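Local coordinates for PA0833-PD protein (Pseudomonas aeruginosa PAO1, PDB 6JFW), which probably binds peptidoglycan through this periplasmic OmpA C-like domain, tying the outer membrane to the cell wall, at residues A7-Q12 with D25-I30; T16-Q21 with P46-P51; N57-Y62 with G95-Q100. One frame throughout, in Å; residues are numbered along the deposited sequence.

How the interactions relate
All three contacts are largely apolar. Interaction 1 is fully buried: one leucine of helix 3-12 lies on two residues of strand 26-32. Interaction 2 lies next to it, joining the loop that leads into strand 19-23, the sheet neighbour of 26-32, to the start of helix 49-61. It is only half buried, with a tight valine-phenylalanine edge contact inside and a looser threonine-proline pair outside. Interaction 3 shares helix 49-61 with interaction 2, using its last turns instead of its start, and is the one of the three with a hydrogen bond across it, a weak lysine-carbonyl bond at the surface beside a phenylalanine-leucine core.

Interaction 1 of 3, residues A7-Q12 with D25-I30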
loop_
_atom_site.group_PDB
_atom_site.type_symbol
_atom_site.label_atom_id
_atom_site.label_comp_id
_atom_site.label_asym_id
_atom_site.label_seq_id
_atom_site.Cartn_x
_atom_site.Cartn_y
_atom_site.Cartn_z
ATOM N N ALA A 7 -16.009 1.116 5.470
ATOM C CA ALA A 7 -16.245 0.972 6.903
ATOM C C ALA A 7 -15.638 -0.318 7.435
ATOM O O ALA A 7 -15.106 -0.347 8.552
ATOM C CB ALA A 7 -17.744 1.022 7.196
ATOM N N GLU A 8 -15.708 -1.396 6.654
ATOM C CA GLU A 8 -15.075 -2.643 7.066
ATOM C C GLU A 8 -13.561 -2.497 7.128
ATOM O O GLU A 8 -12.913 -3.038 8.032
ATOM C CB GLU A 8 -15.472 -3.766 6.115
ATOM C CG GLU A 8 -16.725 -4.508 6.518
ATOM C CD GLU A 8 -17.295 -5.326 5.384
ATOM O OE1 GLU A 8 -18.499 -5.175 5.091
ATOM O OE2 GLU A 8 -16.541 -6.109 4.771
ATOM N N LEU A 9 -12.978 -1.765 6.177
ATOM C CA LEU A 9 -11.534 -1.564 6.187
ATOM C C LEU A 9 -11.098 -0.707 7.368
ATOM O O LEU A 9 -10.088 -1.007 8.016
ATOM C CB LEU A 9 -11.085 -0.940 4.867
ATOM C CG LEU A 9 -11.043 -1.943 3.716
ATOM C CD1 LEU A 9 -10.862 -1.248 2.380
ATOM C CD2 LEU A 9 -9.932 -2.949 3.957
ATOM N N ARG A 10 -11.847 0.357 7.669
ATOM C CA ARG A 10 -11.498 1.201 8.809
ATOM C C ARG A 10 -11.487 0.401 10.104
ATOM O O ARG A 10 -10.602 0.584 10.947
ATOM C CB ARG A 10 -12.468 2.377 8.917
ATOM C CG ARG A 10 -12.153 3.480 7.938
ATOM C CD ARG A 10 -12.998 4.722 8.144
ATOM N NE ARG A 10 -12.881 5.584 6.973
ATOM C CZ ARG A 10 -11.833 6.358 6.718
ATOM N NH1 ARG A 10 -10.809 6.399 7.562
ATOM N NH2 ARG A 10 -11.807 7.094 5.617
ATOM N N ARG A 11 -12.454 -0.501 10.273
ATOM C CA ARG A 11 -12.490 -1.320 11.478
ATOM C C ARG A 11 -11.280 -2.244 11.549
ATOM O O ARG A 11 -10.589 -2.302 12.572
ATOM C CB ARG A 11 -13.790 -2.122 11.527
ATOM C CG ARG A 11 -14.040 -2.773 12.871
ATOM C CD ARG A 11 -15.495 -2.656 13.283
ATOM N NE ARG A 11 -15.704 -3.145 14.643
ATOM C CZ ARG A 11 -16.152 -2.399 15.648
ATOM N NH1 ARG A 11 -16.455 -1.123 15.450
ATOM N NH2 ARG A 11 -16.303 -2.934 16.852
ATOM N N GLN A 12 -11.000 -2.967 10.460
ATOM C CA GLN A 12 -9.899 -3.927 10.467
ATOM C C GLN A 12 -8.545 -3.253 10.638
ATOM O O GLN A 12 -7.643 -3.829 11.256
ATOM C CB GLN A 12 -9.897 -4.744 9.177
ATOM C CG GLN A 12 -11.030 -5.735 9.034
ATOM C CD GLN A 12 -11.032 -6.381 7.666
ATOM O OE1 GLN A 12 -10.947 -5.695 6.648
ATOM N NE2 GLN A 12 -11.109 -7.705 7.633
ATOM N N ASP A 25 -14.490 8.542 -5.724
ATOM C CA ASP A 25 -14.983 7.192 -5.967
ATOM C C ASP A 25 -14.086 6.123 -5.352
ATOM O O ASP A 25 -14.541 4.991 -5.158
ATOM C CB ASP A 25 -15.113 6.945 -7.473
ATOM C CG ASP A 25 -16.107 7.878 -8.137
ATOM O OD1 ASP A 25 -17.077 8.290 -7.468
ATOM O OD2 ASP A 25 -15.918 8.203 -9.330
ATOM N N ASP A 26 -12.839 6.455 -5.034
ATOM C CA ASP A 26 -11.826 5.470 -4.685
ATOM C C ASP A 26 -11.601 5.386 -3.180
ATOM O O ASP A 26 -11.902 6.310 -2.420
ATOM C CB ASP A 26 -10.497 5.800 -5.371
ATOM C CG ASP A 26 -10.613 5.850 -6.877
ATOM O OD1 ASP A 26 -11.632 5.369 -7.414
ATOM O OD2 ASP A 26 -9.679 6.367 -7.525
ATOM N N ILE A 27 -11.048 4.248 -2.764
ATOM C CA ILE A 27 -10.513 4.050 -1.423
ATOM C C ILE A 27 -9.009 3.871 -1.551
ATOM O O ILE A 27 -8.542 3.077 -2.376
ATOM C CB ILE A 27 -11.148 2.832 -0.728
ATOM C CG1 ILE A 27 -12.669 2.976 -0.666
ATOM C CG2 ILE A 27 -10.561 2.644 0.667
ATOM C CD1 ILE A 27 -13.369 1.760 -0.091
ATOM N N LYS A 28 -8.251 4.609 -0.746
ATOM C CA LYS A 28 -6.797 4.518 -0.739
ATOM C C LYS A 28 -6.320 4.098 0.642
ATOM O O LYS A 28 -6.751 4.665 1.652
ATOM C CB LYS A 28 -6.152 5.848 -1.134
ATOM C CG LYS A 28 -4.636 5.842 -1.030
ATOM C CD LYS A 28 -4.073 7.242 -1.156
ATOM C CE LYS A 28 -4.187 7.768 -2.572
ATOM N NZ LYS A 28 -3.823 9.208 -2.636
ATOM N N LEU A 29 -5.432 3.111 0.680
ATOM C CA LEU A 29 -4.823 2.633 1.915
ATOM C C LEU A 29 -3.350 3.019 1.911
ATOM O O LEU A 29 -2.602 2.607 1.019
ATOM C CB LEU A 29 -4.990 1.120 2.049
ATOM C CG LEU A 29 -6.428 0.628 1.869
ATOM C CD1 LEU A 29 -6.463 -0.856 1.557
ATOM C CD2 LEU A 29 -7.245 0.932 3.109
ATOM N N ILE A 30 -2.942 3.816 2.897
ATOM C CA ILE A 30 -1.548 4.216 3.063
ATOM C C ILE A 30 -0.897 3.262 4.049
ATOM O O ILE A 30 -1.306 3.187 5.213
ATOM C CB ILE A 30 -1.422 5.663 3.563
ATOM C CG1 ILE A 30 -2.224 6.622 2.685
ATOM C CG2 ILE A 30 0.052 6.069 3.610
ATOM C CD1 ILE A 30 -1.631 6.839 1.338
#
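Leu-9 meets Ile-27 and Leu-29 through one methyl, CD1, and the torsions set this up. Its CG stands beside the backbone N (chi1 -76°), and with chi2 at 169° CD1 continues the extended chain away from helix 3-12 and toward strand 26-32. On the strand, Ile-27 holds its CG2 anti to the backbone N, and this short branch is the one offered to the helix. Leu-29 uses CD2, the methyl that turns aside while its CD1 runs on with the chain.

That single methyl group serves both partners. Leu-9 CD1 lies 4.3 Å from Ile-27 CG2 and also 4.3 Å from Leu-29 CD2. The two strand methyls, Ile-27 CG2 and Leu-29 CD2, are themselves 4.5 Å apart, so the three carbons form a nearly equilateral triangle with the helix methyl set over the gap between the other two. The fit is comfortable rather than tight, and no hydrogen bond crosses it. The backbones stay well separated, with Leu-9 CA and Leu-29 CA 9.0 Å apart.

All three residues are buried. Leu-9 also touches Leu-55 and Ser-58 of helix 49-61 and Leu-137 of strand 132-139, so it is wedged between a second helix and two strands of the sheet. Toward the helix surface, Glu-8 pairs with Lys-4 and Arg-10 with Glu-6. Ile-27 and Leu-29, two apart on one strand, face the same side. Helix 3-12 is laid on that face of the mixed sheet next to helix 49-61, consistent with the layered alpha/beta build of an OmpA C-like domain.

Interaction 2 of 3, residues T16-Q21 with P46-P51; sequences TGVEVQ and PSFYAP
Val-18 and Phe-48 form the tight half of this contact, and Thr-16 and Pro-51 the looser outer half. Together they join the turn leading into the outermost strand 19-23 to the beginning of helix 49-61 in the OmpA C-like fold, with an ST turn shaping the strand's approach.

On the buried side, a valine methyl is pushed against the rim of the phenyl ring. Val-18 CG2, near the ring plane, lies 3.4 Å from Phe-48 CE1 and 3.5 Å from Phe-48 CZ, so it straddles one edge bond in a close fit. The two side chains cross at about a right angle. Phe-48 reaches this place because its CG lies roughly anti to the backbone N (chi1 -156°), which carries the ring off the helix start toward the strand side. One face of the ring is overlaid by Pro-51 CB, 3.9 Å above the plane and offset toward the rim. The ring also touches Met-31, Ile-35 and Thr-36, so strand 26-32 and the short helix 33-36 also border it.

The outer side is slacker and partly exposed. Thr-16 CG2 and Pro-51 CG come to 4.0 Å as the two side chains slide past each other in opposite directions, and no hydrogen bond links the segments. The threonine hydroxyl is used on its own side of the contact. Thr-16 OG1 is hydrogen-bonded to Met-13 O and, in the ST turn, accepts from Val-18 N at 3.1 Å with an N-H...O angle of 162°.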
loop_
_atom_site.group_PDB
_atom_site.type_symbol
_atom_site.label_atom_id
_atom_site.label_comp_id
_atom_site.label_asym_id
_atom_site.label_seq_id
_atom_site.Cartn_x
_atom_site.Cartn_y
_atom_site.Cartn_z
ATOM N N THR A 16 -3.383 -0.437 13.427
ATOM C CA THR A 16 -2.284 -1.029 12.673
ATOM C C THR A 16 -1.288 -0.002 12.159
ATOM O O THR A 16 -0.174 -0.378 11.775
ATOM C CB THR A 16 -2.813 -1.819 11.471
ATOM O OG1 THR A 16 -3.425 -0.918 10.539
ATOM C CG2 THR A 16 -3.832 -2.858 11.912
ATOM N N GLY A 17 -1.659 1.275 12.135
ATOM C CA GLY A 17 -0.867 2.282 11.467
ATOM C C GLY A 17 -1.187 2.462 9.999
ATOM O O GLY A 17 -0.620 3.358 9.365
ATOM N N VAL A 18 -2.064 1.633 9.439
ATOM C CA VAL A 18 -2.514 1.803 8.062
ATOM C C VAL A 18 -3.612 2.856 8.033
ATOM O O VAL A 18 -4.594 2.765 8.777
ATOM C CB VAL A 18 -3.019 0.472 7.484
ATOM C CG1 VAL A 18 -3.617 0.686 6.102
ATOM C CG2 VAL A 18 -1.900 -0.544 7.434
ATOM N N GLU A 19 -3.453 3.858 7.174
ATOM C CA GLU A 19 -4.468 4.888 7.027
ATOM C C GLU A 19 -5.397 4.559 5.866
ATOM O O GLU A 19 -4.965 4.067 4.823
ATOM C CB GLU A 19 -3.842 6.264 6.802
ATOM C CG GLU A 19 -2.633 6.550 7.652
ATOM C CD GLU A 19 -1.840 7.705 7.113
ATOM O OE1 GLU A 19 -0.708 7.921 7.589
ATOM O OE2 GLU A 19 -2.358 8.396 6.210
ATOM N N VAL A 20 -6.677 4.848 6.066
ATOM C CA VAL A 20 -7.718 4.614 5.076
ATOM C C VAL A 20 -8.244 5.974 4.647
ATOM O O VAL A 20 -8.707 6.757 5.485
ATOM C CB VAL A 20 -8.848 3.743 5.645
ATOM C CG1 VAL A 20 -9.902 3.476 4.588
ATOM C CG2 VAL A 20 -8.281 2.445 6.204
ATOM N N GLN A 21 -8.169 6.260 3.351
ATOM C CA GLN A 21 -8.623 7.534 2.815
ATOM C C GLN A 21 -9.725 7.315 1.794
ATOM O O GLN A 21 -9.569 6.523 0.858
ATOM C CB GLN A 21 -7.479 8.318 2.175
ATOM C CG GLN A 21 -6.304 8.540 3.092
ATOM C CD GLN A 21 -5.346 9.577 2.551
ATOM O OE1 GLN A 21 -5.368 9.901 1.363
ATOM N NE2 GLN A 21 -4.498 10.108 3.421
ATOM N N PRO A 46 7.196 -8.852 10.325
ATOM C CA PRO A 46 6.397 -9.936 10.934
ATOM C C PRO A 46 5.029 -9.489 11.424
ATOM O O PRO A 46 4.032 -10.186 11.205
ATOM C CB PRO A 46 7.290 -10.422 12.090
ATOM C CG PRO A 46 8.417 -9.415 12.208
ATOM C CD PRO A 46 8.562 -8.788 10.867
ATOM N N SER A 47 4.966 -8.318 12.063
ATOM C CA SER A 47 3.760 -7.716 12.616
ATOM C C SER A 47 2.732 -7.323 11.562
ATOM O O SER A 47 1.580 -7.052 11.915
ATOM C CB SER A 47 4.130 -6.472 13.410
ATOM O OG SER A 47 4.667 -5.504 12.518
ATOM N N PHE A 48 3.121 -7.227 10.295
ATOM C CA PHE A 48 2.193 -6.771 9.270
ATOM C C PHE A 48 1.552 -7.916 8.501
ATOM O O PHE A 48 0.734 -7.667 7.608
ATOM C CB PHE A 48 2.898 -5.824 8.302
ATOM C CG PHE A 48 1.962 -4.892 7.613
ATOM C CD1 PHE A 48 1.325 -3.895 8.323
ATOM C CD2 PHE A 48 1.696 -5.022 6.267
ATOM C CE1 PHE A 48 0.444 -3.042 7.699
ATOM C CE2 PHE A 48 0.815 -4.167 5.639
ATOM C CZ PHE A 48 0.193 -3.173 6.356
ATOM N N TYR A 49 1.899 -9.159 8.832
ATOM C CA TYR A 49 1.303 -10.307 8.160
ATOM C C TYR A 49 -0.205 -10.340 8.363
ATOM O O TYR A 49 -0.971 -10.509 7.406
ATOM C CB TYR A 49 1.940 -11.595 8.677
ATOM C CG TYR A 49 3.237 -11.951 7.998
ATOM C CD1 TYR A 49 4.196 -10.984 7.732
ATOM C CD2 TYR A 49 3.506 -13.259 7.632
ATOM C CE1 TYR A 49 5.384 -11.311 7.110
ATOM C CE2 TYR A 49 4.687 -13.598 7.011
ATOM C CZ TYR A 49 5.623 -12.621 6.753
ATOM O OH TYR A 49 6.804 -12.959 6.135
ATOM N N ALA A 50 -0.651 -10.177 9.601
ATOM C CA ALA A 50 -2.067 -10.316 9.904
ATOM C C ALA A 50 -2.888 -9.150 9.350
ATOM O O ALA A 50 -3.983 -9.386 8.823
ATOM C CB ALA A 50 -2.274 -10.476 11.410
ATOM N N PRO A 51 -2.428 -7.892 9.445
ATOM C CA PRO A 51 -3.119 -6.826 8.694
ATOM C C PRO A 51 -3.271 -7.137 7.213
ATOM O O PRO A 51 -4.355 -6.940 6.647
ATOM C CB PRO A 51 -2.231 -5.603 8.944
ATOM C CG PRO A 51 -1.676 -5.838 10.293
ATOM C CD PRO A 51 -1.437 -7.325 10.382
#

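Interaction 3 of 3, residues N57-Y62 with G95-Q100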
loop_
_atom_site.group_PDB
_atom_site.type_symbol
_atom_site.label_atom_id
_atom_site.label_comp_id
_atom_site.label_asym_id
_atom_site.label_seq_id
_atom_site.Cartn_x
_atom_site.Cartn_y
_atom_site.Cartn_z
ATOM N N ASN A 57 -8.630 -10.709 2.665
ATOM C CA ASN A 57 -10.004 -11.175 2.832
ATOM C C ASN A 57 -11.000 -10.129 2.351
ATOM O O ASN A 57 -12.010 -10.467 1.720
ATOM C CB ASN A 57 -10.264 -11.536 4.294
ATOM C CG ASN A 57 -9.502 -12.770 4.732
ATOM O OD1 ASN A 57 -9.087 -13.581 3.904
ATOM N ND2 ASN A 57 -9.315 -12.919 6.038
ATOM N N SER A 58 -10.733 -8.853 2.634
ATOM C CA SER A 58 -11.614 -7.789 2.162
ATOM C C SER A 58 -11.631 -7.727 0.639
ATOM O O SER A 58 -12.702 -7.668 0.022
ATOM C CB SER A 58 -11.174 -6.447 2.747
ATOM O OG SER A 58 -11.970 -5.390 2.238
ATOM N N PHE A 59 -10.448 -7.739 0.015
ATOM C CA PHE A 59 -10.375 -7.684 -1.442
ATOM C C PHE A 59 -11.103 -8.864 -2.074
ATOM O O PHE A 59 -11.797 -8.709 -3.085
ATOM C CB PHE A 59 -8.916 -7.666 -1.909
ATOM C CG PHE A 59 -8.096 -6.520 -1.365
ATOM C CD1 PHE A 59 -8.694 -5.379 -0.854
ATOM C CD2 PHE A 59 -6.713 -6.592 -1.384
ATOM C CE1 PHE A 59 -7.924 -4.336 -0.362
ATOM C CE2 PHE A 59 -5.939 -5.557 -0.896
ATOM C CZ PHE A 59 -6.544 -4.427 -0.385
ATOM N N LYS A 60 -10.947 -10.059 -1.494
ATOM C CA LYS A 60 -11.630 -11.238 -2.016
ATOM C C LYS A 60 -13.141 -11.117 -1.888
ATOM O O LYS A 60 -13.878 -11.613 -2.747
ATOM C CB LYS A 60 -11.152 -12.492 -1.288
ATOM C CG LYS A 60 -9.903 -13.107 -1.875
ATOM C CD LYS A 60 -9.862 -14.606 -1.619
ATOM C CE LYS A 60 -9.537 -14.904 -0.167
ATOM N NZ LYS A 60 -8.613 -13.876 0.392
ATOM N N GLN A 61 -13.611 -10.470 -0.826
ATOM C CA GLN A 61 -15.043 -10.350 -0.587
ATOM C C GLN A 61 -15.672 -9.282 -1.474
ATOM O O GLN A 61 -16.775 -9.477 -1.997
ATOM C CB GLN A 61 -15.278 -10.040 0.888
ATOM C CG GLN A 61 -16.703 -10.173 1.354
ATOM C CD GLN A 61 -16.876 -9.628 2.753
ATOM O OE1 GLN A 61 -17.176 -8.450 2.937
ATOM N NE2 GLN A 61 -16.665 -10.477 3.750
ATOM N N TYR A 62 -14.987 -8.156 -1.661
ATOM C CA TYR A 62 -15.490 -7.049 -2.477
ATOM C C TYR A 62 -14.825 -7.126 -3.845
ATOM O O TYR A 62 -13.738 -6.593 -4.063
ATOM C CB TYR A 62 -15.244 -5.720 -1.785
ATOM C CG TYR A 62 -16.081 -5.620 -0.552
ATOM C CD1 TYR A 62 -17.445 -5.403 -0.648
ATOM C CD2 TYR A 62 -15.527 -5.803 0.703
ATOM C CE1 TYR A 62 -18.230 -5.336 0.470
ATOM C CE2 TYR A 62 -16.304 -5.732 1.830
ATOM C CZ TYR A 62 -17.659 -5.501 1.705
ATOM O OH TYR A 62 -18.464 -5.429 2.813
ATOM N N GLY A 95 2.794 -9.842 -4.039
ATOM C CA GLY A 95 3.067 -11.267 -3.944
ATOM C C GLY A 95 2.431 -11.901 -2.723
ATOM O O GLY A 95 1.918 -13.020 -2.789
ATOM N N TYR A 96 2.450 -11.189 -1.593
ATOM C CA TYR A 96 1.806 -11.703 -0.388
ATOM C C TYR A 96 0.301 -11.829 -0.586
ATOM O O TYR A 96 -0.294 -12.865 -0.272
ATOM C CB TYR A 96 2.114 -10.795 0.804
ATOM C CG TYR A 96 1.671 -11.372 2.131
ATOM C CD1 TYR A 96 0.369 -11.199 2.588
ATOM C CD2 TYR A 96 2.554 -12.092 2.924
ATOM C CE1 TYR A 96 -0.040 -11.731 3.795
ATOM C CE2 TYR A 96 2.153 -12.626 4.134
ATOM C CZ TYR A 96 0.856 -12.442 4.566
ATOM O OH TYR A 96 0.453 -12.970 5.769
ATOM N N LEU A 97 -0.332 -10.774 -1.107
ATOM C CA LEU A 97 -1.779 -10.795 -1.299
ATOM C C LEU A 97 -2.202 -11.923 -2.232
ATOM O O LEU A 97 -3.228 -12.573 -2.004
ATOM C CB LEU A 97 -2.254 -9.445 -1.836
ATOM C CG LEU A 97 -2.202 -8.282 -0.845
ATOM C CD1 LEU A 97 -2.460 -6.960 -1.552
ATOM C CD2 LEU A 97 -3.209 -8.497 0.277
ATOM N N THR A 98 -1.420 -12.176 -3.284
ATOM C CA THR A 98 -1.753 -13.265 -4.199
ATOM C C THR A 98 -1.560 -14.622 -3.535
ATOM O O THR A 98 -2.337 -15.554 -3.782
ATOM C CB THR A 98 -0.911 -13.166 -5.471
ATOM O OG1 THR A 98 0.461 -12.944 -5.126
ATOM C CG2 THR A 98 -1.401 -12.028 -6.340
ATOM N N ALA A 99 -0.534 -14.755 -2.691
ATOM C CA ALA A 99 -0.361 -15.992 -1.935
ATOM C C ALA A 99 -1.549 -16.256 -1.020
ATOM O O ALA A 99 -1.867 -17.416 -0.735
ATOM C CB ALA A 99 0.933 -15.936 -1.125
ATOM N N GLN A 100 -2.216 -15.199 -0.558
ATOM C CA GLN A 100 -3.393 -15.341 0.291
ATOM C C GLN A 100 -4.668 -15.619 -0.494
ATOM O O GLN A 100 -5.723 -15.802 0.121
ATOM C CB GLN A 100 -3.576 -14.086 1.147
ATOM C CG GLN A 100 -2.504 -13.910 2.205
ATOM C CD GLN A 100 -2.527 -15.019 3.239
ATOM O OE1 GLN A 100 -3.422 -15.078 4.083
ATOM N NE2 GLN A 100 -1.545 -15.910 3.174
#
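Helix 79-99 is the crossover helix of a beta-alpha-beta unit, linking the parallel neighbouring strands 65-72 and 107-111, and here its last turn packs beside the end of helix 49-61 in the OmpA C-like fold. The meeting has a buried aromatic-aliphatic centre, Phe-59 against Leu-97, and a polar margin formed by Lys-60 and Gln-100.

In the centre, Leu-97 comes to the edge of the phenyl ring. Phe-59 CE2 is 3.8 Å from Leu-97 CD1, which lies in the plane of the ring, and 4.2 Å from CD2 of the same leucine, so both methyls close on one rim carbon. In each residue CG is anti to the carbonyl carbon (chi1 -58° in Phe-59, -71° in Leu-97), which turns the side chain toward the other helix. Phe-59 CA and Leu-97 CA, the closest CA pair across the two segments, are 9.1 Å apart. On the sheet side, Phe-59 touches Ile-67, Val-135 and Leu-137, and Leu-97 touches Ile-69.

Arg-106 hydrogen-bonds Phe-59 O through NH1 and Tyr-62 O through NH2, at the end of helix 49-61. At the exposed margin Lys-60 folds instead of stretching away, its chain bent at chi3 (-74°) and again at chi4, which brings the ammonium group back over its own helix and toward the other. It makes a weak hydrogen bond to the Ala-56 carbonyl, and across the contact a second weak one, with Lys-60 NZ 3.5 Å from the carbonyl oxygen Gln-100 O.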